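Local coordinates for Lin2722 protein (Listeria innocua, PDB 3DS8) that is of unknown function but has an alpha/beta-hydrolase fold and may act as a serine hydrolase, at residues K208-D213 with T247-D252; V174-G179 with S195-R200; K126-G131 with Y236-K241; T166-D171 with L201-S206. All coordinates share one frame; numbering follows the deposited sequence.

How the interactions relate
From the N terminus, strand 123-130 comes first and waits longest for its partner: interaction 3 closes a loop of 104 residues when helix 229-240 packs over it. Interaction 4 opens next, at 166-171, and is nested inside that loop; nested in turn inside interaction 4 is interaction 2, which joins strand 173-180 to 195-200 with 15 residues between. Interaction 1 starts at 208-213 once both have closed, and it crosses interaction 3, since helix 229-240 falls between its two strands. Strands 123-130, 173-180, 209-216 and 248-250 lie in that order in one sheet. Interactions 1 and 2 touch where Tyr210 OH meets Thr199 OG1 (2.8 Å).

Interaction 1 of 4, residues K208-D213 with T247-D252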
loop_
_atom_site.group_PDB
_atom_site.type_symbol
_atom_site.label_atom_id
_atom_site.label_comp_id
_atom_site.label_asym_id
_atom_site.label_seq_id
_atom_site.Cartn_x
_atom_site.Cartn_y
_atom_site.Cartn_z
ATOM N N LYS A 208 7.924 -2.406 -12.395
ATOM C CA LYS A 208 9.330 -2.759 -12.455
ATOM C C LYS A 208 9.648 -3.912 -11.485
ATOM O O LYS A 208 10.374 -4.840 -11.836
ATOM C CB LYS A 208 10.214 -1.560 -12.147
ATOM C CG LYS A 208 11.668 -1.881 -12.244
ATOM C CD LYS A 208 12.495 -0.675 -12.183
ATOM C CE LYS A 208 12.523 -0.079 -10.802
ATOM N NZ LYS A 208 13.458 1.102 -10.741
ATOM N N ALA A 209 9.084 -3.862 -10.290
ATOM C CA ALA A 209 9.352 -4.862 -9.283
ATOM C C ALA A 209 8.053 -5.299 -8.649
ATOM O O ALA A 209 7.137 -4.504 -8.432
ATOM C CB ALA A 209 10.294 -4.321 -8.212
ATOM N N TYR A 210 7.966 -6.584 -8.363
ATOM C CA TYR A 210 6.853 -7.130 -7.626
ATOM C C TYR A 210 7.396 -8.209 -6.725
ATOM O O TYR A 210 7.965 -9.162 -7.212
ATOM C CB TYR A 210 5.799 -7.750 -8.550
ATOM C CG TYR A 210 4.722 -8.448 -7.774
ATOM C CD1 TYR A 210 3.833 -7.727 -6.975
ATOM C CD2 TYR A 210 4.609 -9.860 -7.782
ATOM C CE1 TYR A 210 2.868 -8.389 -6.190
ATOM C CE2 TYR A 210 3.604 -10.510 -7.050
ATOM C CZ TYR A 210 2.743 -9.749 -6.239
ATOM O OH TYR A 210 1.756 -10.396 -5.509
ATOM N N ILE A 211 7.240 -8.025 -5.421
ATOM C CA ILE A 211 7.750 -8.939 -4.399
ATOM C C ILE A 211 6.632 -9.336 -3.449
ATOM O O ILE A 211 5.848 -8.479 -3.035
ATOM C CB ILE A 211 8.891 -8.255 -3.604
ATOM C CG1 ILE A 211 10.016 -7.793 -4.558
ATOM C CG2 ILE A 211 9.392 -9.182 -2.485
ATOM C CD1 ILE A 211 11.298 -7.285 -3.839
ATOM N N GLU A 212 6.529 -10.635 -3.133
ATOM C CA GLU A 212 5.565 -11.122 -2.161
ATOM C C GLU A 212 6.279 -11.523 -0.875
ATOM O O GLU A 212 7.434 -12.045 -0.923
ATOM C CB GLU A 212 4.856 -12.363 -2.739
ATOM C CG GLU A 212 4.026 -12.036 -3.973
ATOM C CD GLU A 212 3.286 -13.211 -4.558
ATOM O OE1 GLU A 212 3.645 -14.364 -4.285
ATOM O OE2 GLU A 212 2.296 -12.956 -5.307
ATOM N N ASP A 213 5.605 -11.397 0.267
ATOM C CA ASP A 213 6.150 -11.884 1.556
ATOM C C ASP A 213 4.963 -12.406 2.344
ATOM O O ASP A 213 4.002 -11.671 2.563
ATOM C CB ASP A 213 6.777 -10.712 2.349
ATOM C CG ASP A 213 6.842 -10.944 3.941
ATOM O OD1 ASP A 213 7.823 -11.580 4.295
ATOM O OD2 ASP A 213 5.941 -10.489 4.822
ATOM N N THR A 247 14.006 -5.467 -13.993
ATOM C CA THR A 247 12.767 -6.027 -13.520
ATOM C C THR A 247 13.063 -7.116 -12.480
ATOM O O THR A 247 14.024 -7.894 -12.629
ATOM C CB THR A 247 11.984 -6.612 -14.704
ATOM O OG1 THR A 247 11.571 -5.537 -15.557
ATOM C CG2 THR A 247 10.797 -7.378 -14.245
ATOM N N VAL A 248 12.260 -7.131 -11.423
ATOM C CA VAL A 248 12.336 -8.155 -10.389
ATOM C C VAL A 248 10.924 -8.678 -10.139
ATOM O O VAL A 248 9.961 -7.914 -10.037
ATOM C CB VAL A 248 12.931 -7.569 -9.069
ATOM C CG1 VAL A 248 12.760 -8.556 -7.865
ATOM C CG2 VAL A 248 14.329 -7.188 -9.239
ATOM N N ILE A 249 10.778 -9.992 -10.082
ATOM C CA ILE A 249 9.536 -10.591 -9.665
ATOM C C ILE A 249 9.893 -11.677 -8.653
ATOM O O ILE A 249 10.722 -12.552 -8.943
ATOM C CB ILE A 249 8.758 -11.250 -10.854
ATOM C CG1 ILE A 249 8.409 -10.261 -11.946
ATOM C CG2 ILE A 249 7.447 -11.988 -10.368
ATOM C CD1 ILE A 249 7.862 -10.966 -13.221
ATOM N N GLN A 250 9.288 -11.642 -7.473
ATOM C CA GLN A 250 9.561 -12.678 -6.495
ATOM C C GLN A 250 8.255 -13.123 -5.890
ATOM O O GLN A 250 7.510 -12.306 -5.314
ATOM C CB GLN A 250 10.521 -12.162 -5.432
ATOM C CG GLN A 250 11.125 -13.222 -4.543
ATOM C CD GLN A 250 12.251 -12.638 -3.690
ATOM O OE1 GLN A 250 12.284 -11.396 -3.412
ATOM N NE2 GLN A 250 13.187 -13.498 -3.293
ATOM N N LEU A 251 7.959 -14.402 -6.078
ATOM C CA LEU A 251 6.678 -14.971 -5.687
ATOM C C LEU A 251 6.942 -15.921 -4.537
ATOM O O LEU A 251 8.008 -16.557 -4.483
ATOM C CB LEU A 251 6.046 -15.733 -6.845
ATOM C CG LEU A 251 5.914 -14.975 -8.173
ATOM C CD1 LEU A 251 5.304 -15.857 -9.276
ATOM C CD2 LEU A 251 5.094 -13.722 -7.957
ATOM N N ASP A 252 5.973 -15.989 -3.616
ATOM C CA ASP A 252 5.974 -16.907 -2.495
ATOM C C ASP A 252 4.935 -17.993 -2.761
ATOM O O ASP A 252 3.752 -17.658 -2.836
ATOM C CB ASP A 252 5.562 -16.094 -1.262
ATOM C CG ASP A 252 6.337 -16.439 -0.044
ATOM O OD1 ASP A 252 6.748 -17.631 0.075
ATOM O OD2 ASP A 252 6.482 -15.508 0.817
#
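Thr247 lays its CA and its methyl CG2 against Lys208 O, just ahead of the neighbouring strand. That same oxygen accepts the N-H of Val248 in the carbonyl plane, at 3.0 Å. Val248 O then takes the amide of Tyr210 (N to O 2.9 Å), tilted 29° from the carbonyl plane, while the valine CB faces Ala209 CB. Ile249 pairs with Tyr210, both side chains lying on the face opposite Ala209 and Val248, with Ile249 CG2 near the edge of the phenol ring. The bonds follow a parallel ladder, with strand axes 17° apart; strand 248-250 is the outermost one on this flank of the alpha/beta-hydrolase sheet, reached by a right-handed crossover through helix 229-240. Gln250 N continues the ladder to Tyr210 O at 2.8 Å, and Gln250 O receives Glu212 N; Gln250 OE1 passes Ile211 CG2. Leu251 brings CD2 to the in-plane edge of the tyrosine ring, 3.7 Å from Tyr210 CE2, the two side chains crossing at about a right angle. Asp252 N is held by a carboxylate instead of a carbonyl: Glu212 OE1 accepts it on the anti side at 2.9 Å, with an N-H...O angle of 167°. Extended beyond CG, Glu212 also takes the hydroxyl of Tyr210 on the anti lone pair of OE2 (OH to OE2 2.6 Å), and Arg200 forms a salt bridge with OE1.

Interaction 2 of 4, residues V174-G179 with S195-R200; sequences VLAIAG and SSLATR
The beta-alpha-beta unit of strand 173-180, helix 193-196 and strand 209-216 brings residues 196-199 down onto the first strand, where two alanines, Ala176 and Ala178, present their methyls. Ala178 CB is touched by two residues in succession: Ser196 OG stands 3.4 Å from it, and Leu197 CD2 closes in at 3.7 Å. The leucine CG is anti to its own carbonyl carbon (chi1 -63°), which swings the branch back over the strand although its CB does not aim there. Ala176 CB lies 3.5 Å from Thr199 OG1, a hydroxyl whose polar partner is Tyr210, and 3.8 Å from Ser196 O. No direct hydrogen bond crosses the contact; water does that work. One water reaches both Ile177 O and Ser196 O, the latter at 2.8 Å. A second accepts from Gly179 N (2.9 Å) and donates to Ser196 OG, which is also bonded to Thr193 O. All six touching residues are buried, so one water joins two backbone carbonyls, and the other a backbone N-H to a serine hydroxyl, inside the protein. Small residues on an inner strand, with a connecting segment laid close over them, fit the layered core of an alpha/beta-hydrolase, here near a probable Ser-His-Asp triad.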
loop_
_atom_site.group_PDB
_atom_site.type_symbol
_atom_site.label_atom_id
_atom_site.label_comp_id
_atom_site.label_asym_id
_atom_site.label_seq_id
_atom_site.Cartn_x
_atom_site.Cartn_y
_atom_site.Cartn_z
ATOM N N VAL A 174 6.367 -2.854 -6.226
ATOM C CA VAL A 174 5.246 -3.302 -5.407
ATOM C C VAL A 174 5.684 -4.403 -4.480
ATOM O O VAL A 174 6.325 -5.372 -4.919
ATOM C CB VAL A 174 4.051 -3.767 -6.283
ATOM C CG1 VAL A 174 2.967 -4.347 -5.409
ATOM C CG2 VAL A 174 3.516 -2.633 -7.128
ATOM N N LEU A 175 5.345 -4.266 -3.199
ATOM C CA LEU A 175 5.559 -5.306 -2.207
ATOM C C LEU A 175 4.206 -5.659 -1.626
ATOM O O LEU A 175 3.478 -4.781 -1.093
ATOM C CB LEU A 175 6.482 -4.821 -1.063
ATOM C CG LEU A 175 6.566 -5.717 0.170
ATOM C CD1 LEU A 175 7.136 -7.079 -0.201
ATOM C CD2 LEU A 175 7.433 -4.974 1.282
ATOM N N ALA A 176 3.816 -6.934 -1.764
ATOM C CA ALA A 176 2.576 -7.435 -1.208
ATOM C C ALA A 176 2.896 -8.334 -0.019
ATOM O O ALA A 176 3.536 -9.399 -0.142
ATOM C CB ALA A 176 1.757 -8.238 -2.258
ATOM N N ILE A 177 2.469 -7.873 1.147
ATOM C CA ILE A 177 2.581 -8.595 2.387
ATOM C C ILE A 177 1.284 -9.257 2.756
ATOM O O ILE A 177 0.197 -8.607 2.731
ATOM C CB ILE A 177 3.036 -7.638 3.508
ATOM C CG1 ILE A 177 4.499 -7.214 3.286
ATOM C CG2 ILE A 177 2.834 -8.286 4.901
ATOM C CD1 ILE A 177 4.977 -6.128 4.251
ATOM N N ALA A 178 1.336 -10.559 3.014
ATOM C CA ALA A 178 0.143 -11.323 3.307
ATOM C C ALA A 178 0.323 -12.142 4.564
ATOM O O ALA A 178 1.425 -12.625 4.845
ATOM C CB ALA A 178 -0.213 -12.256 2.161
ATOM N N GLY A 179 -0.753 -12.285 5.327
ATOM C CA GLY A 179 -0.764 -13.209 6.478
ATOM C C GLY A 179 -1.522 -14.503 6.211
ATOM O O GLY A 179 -2.487 -14.562 5.426
ATOM N N SER A 195 -6.081 -13.683 -1.788
ATOM C CA SER A 195 -6.651 -12.356 -2.118
ATOM C C SER A 195 -5.613 -11.295 -1.883
ATOM O O SER A 195 -5.440 -10.389 -2.698
ATOM C CB SER A 195 -7.880 -12.059 -1.289
ATOM O OG SER A 195 -8.414 -10.785 -1.635
ATOM N N SER A 196 -4.890 -11.413 -0.780
ATOM C CA SER A 196 -3.811 -10.446 -0.466
ATOM C C SER A 196 -2.534 -10.544 -1.317
ATOM O O SER A 196 -1.665 -9.658 -1.240
ATOM C CB SER A 196 -3.499 -10.442 1.051
ATOM O OG SER A 196 -3.488 -11.700 1.608
ATOM N N LEU A 197 -2.448 -11.597 -2.144
ATOM C CA LEU A 197 -1.368 -11.787 -3.097
ATOM C C LEU A 197 -1.814 -11.700 -4.540
ATOM O O LEU A 197 -1.003 -11.915 -5.438
ATOM C CB LEU A 197 -0.745 -13.146 -2.865
ATOM C CG LEU A 197 -0.078 -13.417 -1.516
ATOM C CD1 LEU A 197 0.216 -14.951 -1.457
ATOM C CD2 LEU A 197 1.164 -12.577 -1.292
ATOM N N ALA A 198 -3.068 -11.329 -4.771
ATOM C CA ALA A 198 -3.640 -11.428 -6.119
ATOM C C ALA A 198 -3.058 -10.382 -7.078
ATOM O O ALA A 198 -3.214 -10.501 -8.285
ATOM C CB ALA A 198 -5.148 -11.397 -6.063
ATOM N N THR A 199 -2.317 -9.410 -6.537
ATOM C CA THR A 199 -1.396 -8.583 -7.310
ATOM C C THR A 199 -0.514 -9.392 -8.258
ATOM O O THR A 199 -0.076 -8.873 -9.273
ATOM C CB THR A 199 -0.497 -7.737 -6.375
ATOM O OG1 THR A 199 -0.205 -8.480 -5.180
ATOM C CG2 THR A 199 -1.218 -6.407 -5.989
ATOM N N ARG A 200 -0.267 -10.663 -7.930
ATOM C CA ARG A 200 0.522 -11.547 -8.797
ATOM C C ARG A 200 -0.013 -11.626 -10.219
ATOM O O ARG A 200 0.727 -11.925 -11.166
ATOM C CB ARG A 200 0.435 -12.955 -8.170
ATOM C CG ARG A 200 1.194 -13.976 -8.763
ATOM C CD ARG A 200 0.820 -15.274 -8.073
ATOM N NE ARG A 200 1.359 -15.353 -6.715
ATOM C CZ ARG A 200 1.426 -16.495 -6.031
ATOM N NH1 ARG A 200 1.021 -17.616 -6.593
ATOM N NH2 ARG A 200 1.919 -16.530 -4.801
HETATM O O HOH W 1 -1.535 -7.428 0.470
HETATM O O HOH W 2 -3.116 -10.902 4.459
#

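Interaction 3 of 4, residues K126-G131 with Y236-K241. With SO4 (sulfate ion), chain F.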
loop_
_atom_site.group_PDB
_atom_site.type_symbol
_atom_site.label_atom_id
_atom_site.label_comp_id
_atom_site.label_asym_id
_atom_site.label_seq_id
_atom_site.Cartn_x
_atom_site.Cartn_y
_atom_site.Cartn_z
ATOM N N LYS A 126 7.230 3.433 -4.900
ATOM C CA LYS A 126 7.130 2.160 -4.155
ATOM C C LYS A 126 5.753 2.078 -3.530
ATOM O O LYS A 126 5.271 3.065 -2.970
ATOM C CB LYS A 126 8.164 2.084 -3.073
ATOM C CG LYS A 126 9.604 2.047 -3.616
ATOM C CD LYS A 126 10.584 2.201 -2.506
ATOM C CE LYS A 126 11.988 2.214 -2.969
ATOM N NZ LYS A 126 12.563 0.898 -3.303
ATOM N N LEU A 127 5.130 0.919 -3.609
ATOM C CA LEU A 127 3.791 0.658 -3.090
ATOM C C LEU A 127 3.875 -0.601 -2.237
ATOM O O LEU A 127 4.169 -1.675 -2.751
ATOM C CB LEU A 127 2.789 0.415 -4.218
ATOM C CG LEU A 127 1.286 0.381 -3.935
ATOM C CD1 LEU A 127 0.528 0.320 -5.307
ATOM C CD2 LEU A 127 0.897 -0.761 -2.977
ATOM N N VAL A 128 3.667 -0.453 -0.936
ATOM C CA VAL A 128 3.575 -1.579 -0.008
ATOM C C VAL A 128 2.130 -1.779 0.440
ATOM O O VAL A 128 1.451 -0.854 0.948
ATOM C CB VAL A 128 4.488 -1.384 1.238
ATOM C CG1 VAL A 128 4.392 -2.610 2.190
ATOM C CG2 VAL A 128 5.950 -1.137 0.849
ATOM N N ALA A 129 1.606 -2.979 0.150
ATOM C CA ALA A 129 0.223 -3.337 0.500
ATOM C C ALA A 129 0.252 -4.451 1.550
ATOM O O ALA A 129 0.831 -5.495 1.292
ATOM C CB ALA A 129 -0.545 -3.795 -0.770
ATOM N N ILE A 130 -0.331 -4.200 2.726
ATOM C CA ILE A 130 -0.213 -5.117 3.864
ATOM C C ILE A 130 -1.614 -5.681 4.134
ATOM O O ILE A 130 -2.494 -4.965 4.635
ATOM C CB ILE A 130 0.377 -4.409 5.110
ATOM C CG1 ILE A 130 1.719 -3.749 4.766
ATOM C CG2 ILE A 130 0.504 -5.390 6.263
ATOM C CD1 ILE A 130 2.320 -2.982 5.915
ATOM N N GLY A 131 -1.810 -6.959 3.778
ATOM C CA GLY A 131 -3.096 -7.651 3.951
ATOM C C GLY A 131 -4.243 -7.038 3.153
ATOM O O GLY A 131 -5.378 -6.972 3.630
ATOM N N TYR A 236 10.638 -1.492 5.809
ATOM C CA TYR A 236 11.875 -0.725 5.846
ATOM C C TYR A 236 12.812 -1.147 4.738
ATOM O O TYR A 236 13.334 -0.294 4.005
ATOM C CB TYR A 236 12.573 -0.872 7.197
ATOM C CG TYR A 236 13.968 -0.313 7.181
ATOM C CD1 TYR A 236 14.200 1.103 7.257
ATOM C CD2 TYR A 236 15.060 -1.157 7.050
ATOM C CE1 TYR A 236 15.441 1.602 7.234
ATOM C CE2 TYR A 236 16.333 -0.652 6.992
ATOM C CZ TYR A 236 16.522 0.727 7.084
ATOM O OH TYR A 236 17.800 1.216 7.082
ATOM N N TRP A 237 13.053 -2.459 4.630
ATOM C CA TRP A 237 13.940 -2.988 3.590
ATOM C C TRP A 237 13.512 -2.517 2.215
ATOM O O TRP A 237 14.339 -2.078 1.438
ATOM C CB TRP A 237 13.978 -4.521 3.629
ATOM C CG TRP A 237 14.659 -5.109 2.443
ATOM C CD1 TRP A 237 15.972 -5.228 2.255
ATOM C CD2 TRP A 237 14.032 -5.653 1.297
ATOM N NE1 TRP A 237 16.234 -5.792 1.031
ATOM C CE2 TRP A 237 15.057 -6.070 0.425
ATOM C CE3 TRP A 237 12.707 -5.835 0.913
ATOM C CZ2 TRP A 237 14.796 -6.633 -0.796
ATOM C CZ3 TRP A 237 12.465 -6.405 -0.304
ATOM C CH2 TRP A 237 13.513 -6.814 -1.127
ATOM N N PHE A 238 12.208 -2.626 1.912
ATOM C CA PHE A 238 11.738 -2.261 0.586
ATOM C C PHE A 238 11.882 -0.762 0.331
ATOM O O PHE A 238 12.290 -0.324 -0.751
ATOM C CB PHE A 238 10.289 -2.681 0.464
ATOM C CG PHE A 238 9.759 -2.668 -0.928
ATOM C CD1 PHE A 238 10.243 -3.572 -1.872
ATOM C CD2 PHE A 238 8.750 -1.783 -1.294
ATOM C CE1 PHE A 238 9.667 -3.626 -3.157
ATOM C CE2 PHE A 238 8.189 -1.820 -2.549
ATOM C CZ PHE A 238 8.642 -2.739 -3.476
ATOM N N LEU A 239 11.617 0.036 1.363
ATOM C CA LEU A 239 11.666 1.495 1.229
ATOM C C LEU A 239 13.066 2.050 1.229
ATOM O O LEU A 239 13.313 3.052 0.570
ATOM C CB LEU A 239 10.841 2.193 2.334
ATOM C CG LEU A 239 9.328 1.993 2.389
ATOM C CD1 LEU A 239 8.752 2.632 3.691
ATOM C CD2 LEU A 239 8.658 2.548 1.110
ATOM N N GLU A 240 13.984 1.431 1.963
ATOM C CA GLU A 240 15.269 2.060 2.192
ATOM C C GLU A 240 16.466 1.299 1.651
ATOM O O GLU A 240 17.507 1.895 1.518
ATOM C CB GLU A 240 15.449 2.335 3.688
ATOM C CG GLU A 240 14.407 3.313 4.252
ATOM C CD GLU A 240 14.349 4.657 3.560
ATOM O OE1 GLU A 240 15.396 5.133 3.108
ATOM O OE2 GLU A 240 13.223 5.223 3.501
ATOM N N LYS A 241 16.327 0.011 1.379
ATOM C CA LYS A 241 17.467 -0.853 0.984
ATOM C C LYS A 241 17.310 -1.429 -0.407
ATOM O O LYS A 241 18.293 -1.484 -1.171
ATOM C CB LYS A 241 17.659 -1.981 1.997
ATOM C CG LYS A 241 17.994 -1.497 3.385
ATOM C CD LYS A 241 19.271 -0.716 3.383
ATOM C CE LYS A 241 19.810 -0.433 4.772
ATOM N NZ LYS A 241 21.205 0.019 4.707
HETATM S S SO4 F . 14.429 2.314 -6.657
HETATM O O1 SO4 F . 15.350 3.229 -7.354
HETATM O O2 SO4 F . 14.709 0.957 -7.218
HETATM O O3 SO4 F . 14.631 2.367 -5.190
HETATM O O4 SO4 F . 13.025 2.775 -6.818
#
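Lys126 NZ is gripped from several sides: it donates to Phe238 O at 2.8 Å and to O3 of a sulfate, probably a crystallisation ion, at 3.2 Å, and it also hydrogen-bonds Phe242 O and forms a salt bridge with Glu173. The bond to Phe238 O runs nearly along the carbonyl direction, with a C=O...N angle of 166°. The lysine chain is extended as far as CE and bends at its last torsion (chi4 -78°), which turns the ammonium to the helix carbonyl. On the way, CD passes 4.1 Å from Leu239 CD2. NZ also lies near the normal of the Phe238 ring, but 5.0 Å from its centroid, at most a weak cation-pi attraction. Deeper in the contact, Phe238 CD2 meets Val128 CG2 at 3.6 Å, the two side chains lying alongside in opposing directions. Phe238 CE2 comes to 3.9 Å from Lys126 CB. Strand segment 126-130 and helix segment 236-240 run antiparallel, at 169° with axes 9.4 Å apart, helix over sheet as in an alpha/beta-hydrolase. With the Glu173 carboxylate and the carbonyls of Phe238 and Phe242 around it, this buried lysine would probably remain charged, and its chain joins strand to helix through polar and apolar contacts.

Interaction 4 of 4, residues T166-D171 with L201-S206; sequences TEVSPD and LFMPGS
This is a loop-to-loop contact, apolar at its centre and bridged by water at one side, between the segment leading into strand 173-180 and the one leading into strand 209-216. Val168 carries it. Its CG2 rests 3.7 Å from Ser206 CB and equally close to Ser206 C, while its other methyl, CG1, approaches the SE atom of Met203, a selenomethionine, at 4.3 Å. With chi1 at -52°, CG1 is anti to the carbonyl carbon and CG2 lies between the backbone N and carbonyl, an orientation that splits the two branches between two partners. Met203 reaches the valine with the end of its chain, which bends at both of its first two torsions; its side chain also touches Tyr210 and Thr109. No direct hydrogen bond links the loops. Instead, one water donates to Val168 O at 2.8 Å and to Ser206 O at 3.0 Å, and Pro170 CA lies 3.9 Å from Ser206 O. Each loop has internal bonds of its own. Ser206 OG donates to Phe202 O at 2.9 Å and Ser206 N bonds to Met203 O, folding the turn back on itself. In the other loop Ser169 OG accepts from Asp171 N, with an N-H...O angle of 152°, which makes an ST turn. The two loops enter neighbouring parallel strands, 173-180 and 209-216, at the same end of the alpha/beta-hydrolase sheet.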
loop_
_atom_site.group_PDB
_atom_site.type_symbol
_atom_site.label_atom_id
_atom_site.label_comp_id
_atom_site.label_asym_id
_atom_site.label_seq_id
_atom_site.Cartn_x
_atom_site.Cartn_y
_atom_site.Cartn_z
ATOM N N THR A 166 -1.967 -2.011 -17.462
ATOM C CA THR A 166 -1.144 -1.319 -18.466
ATOM C C THR A 166 -0.880 0.155 -18.110
ATOM O O THR A 166 0.046 0.783 -18.658
ATOM C CB THR A 166 -1.831 -1.352 -19.899
ATOM O OG1 THR A 166 -1.092 -0.555 -20.815
ATOM C CG2 THR A 166 -3.263 -0.774 -19.879
ATOM N N GLU A 167 -1.686 0.704 -17.207
ATOM C CA GLU A 167 -1.578 2.112 -16.894
ATOM C C GLU A 167 -0.563 2.391 -15.793
ATOM O O GLU A 167 -0.239 3.571 -15.565
ATOM C CB GLU A 167 -2.942 2.669 -16.480
ATOM C CG GLU A 167 -4.017 2.402 -17.504
ATOM C CD GLU A 167 -3.706 3.009 -18.842
ATOM O OE1 GLU A 167 -3.466 4.227 -18.880
ATOM O OE2 GLU A 167 -3.676 2.263 -19.850
ATOM N N VAL A 168 -0.042 1.359 -15.128
ATOM C CA VAL A 168 0.893 1.649 -14.021
ATOM C C VAL A 168 2.191 2.210 -14.569
ATOM O O VAL A 168 2.565 1.953 -15.718
ATOM C CB VAL A 168 1.160 0.438 -13.064
ATOM C CG1 VAL A 168 -0.162 -0.154 -12.585
ATOM C CG2 VAL A 168 2.004 -0.610 -13.734
ATOM N N SER A 169 2.838 3.041 -13.763
ATOM C CA SER A 169 4.155 3.537 -14.052
ATOM C C SER A 169 5.076 2.341 -14.282
ATOM O O SER A 169 5.091 1.392 -13.497
ATOM C CB SER A 169 4.707 4.370 -12.886
ATOM O OG SER A 169 6.084 4.709 -13.086
ATOM N N PRO A 170 5.866 2.390 -15.350
ATOM C CA PRO A 170 6.817 1.309 -15.544
ATOM C C PRO A 170 7.922 1.308 -14.499
ATOM O O PRO A 170 8.678 0.360 -14.464
ATOM C CB PRO A 170 7.400 1.595 -16.918
ATOM C CG PRO A 170 7.165 3.000 -17.164
ATOM C CD PRO A 170 5.999 3.439 -16.374
ATOM N N ASP A 171 8.020 2.348 -13.670
ATOM C CA ASP A 171 8.976 2.353 -12.552
ATOM C C ASP A 171 8.384 1.929 -11.206
ATOM O O ASP A 171 9.096 1.919 -10.190
ATOM C CB ASP A 171 9.629 3.728 -12.428
ATOM C CG ASP A 171 10.391 4.103 -13.674
ATOM O OD1 ASP A 171 11.128 3.243 -14.192
ATOM O OD2 ASP A 171 10.218 5.234 -14.153
ATOM N N LEU A 201 -1.304 -11.371 -10.369
ATOM C CA LEU A 201 -1.977 -11.509 -11.652
ATOM C C LEU A 201 -2.004 -10.244 -12.514
ATOM O O LEU A 201 -2.458 -10.301 -13.662
ATOM C CB LEU A 201 -3.384 -12.046 -11.432
ATOM C CG LEU A 201 -3.423 -13.357 -10.611
ATOM C CD1 LEU A 201 -4.781 -13.874 -10.564
ATOM C CD2 LEU A 201 -2.467 -14.433 -11.151
ATOM N N PHE A 202 -1.490 -9.132 -12.001
ATOM C CA PHE A 202 -1.479 -7.902 -12.776
ATOM C C PHE A 202 -0.248 -7.015 -12.584
ATOM O O PHE A 202 0.057 -6.205 -13.473
ATOM C CB PHE A 202 -2.810 -7.114 -12.583
ATOM C CG PHE A 202 -3.054 -6.583 -11.196
ATOM C CD1 PHE A 202 -2.690 -5.288 -10.863
ATOM C CD2 PHE A 202 -3.713 -7.341 -10.231
ATOM C CE1 PHE A 202 -2.926 -4.786 -9.633
ATOM C CE2 PHE A 202 -3.955 -6.823 -8.985
ATOM C CZ PHE A 202 -3.565 -5.552 -8.673
HETATM N N MSE A 203 0.503 -7.195 -11.492
HETATM C CA MSE A 203 1.682 -6.360 -11.318
HETATM C C MSE A 203 2.945 -6.847 -12.062
HETATM O O MSE A 203 3.657 -6.025 -12.670
HETATM C CB MSE A 203 1.949 -6.114 -9.847
HETATM C CG MSE A 203 0.873 -5.293 -9.212
HETATM SE SE MSE A 203 0.825 -3.478 -10.031
HETATM C CE MSE A 203 -0.153 -2.548 -8.588
ATOM N N PRO A 204 3.246 -8.154 -12.028
ATOM C CA PRO A 204 4.429 -8.601 -12.787
ATOM C C PRO A 204 4.397 -8.187 -14.266
ATOM O O PRO A 204 3.399 -8.375 -14.911
ATOM C CB PRO A 204 4.362 -10.128 -12.678
ATOM C CG PRO A 204 3.581 -10.373 -11.392
ATOM C CD PRO A 204 2.619 -9.254 -11.267
ATOM N N GLY A 205 5.481 -7.627 -14.788
ATOM C CA GLY A 205 5.552 -7.266 -16.208
ATOM C C GLY A 205 4.901 -5.915 -16.516
ATOM O O GLY A 205 4.990 -5.419 -17.674
ATOM N N SER A 206 4.172 -5.376 -15.542
ATOM C CA SER A 206 3.627 -4.011 -15.601
ATOM C C SER A 206 4.531 -3.112 -14.736
ATOM O O SER A 206 5.066 -2.104 -15.170
ATOM C CB SER A 206 2.184 -4.017 -15.067
ATOM O OG SER A 206 1.399 -5.025 -15.721
HETATM O O HOH W 3 3.716 -0.245 -17.061
#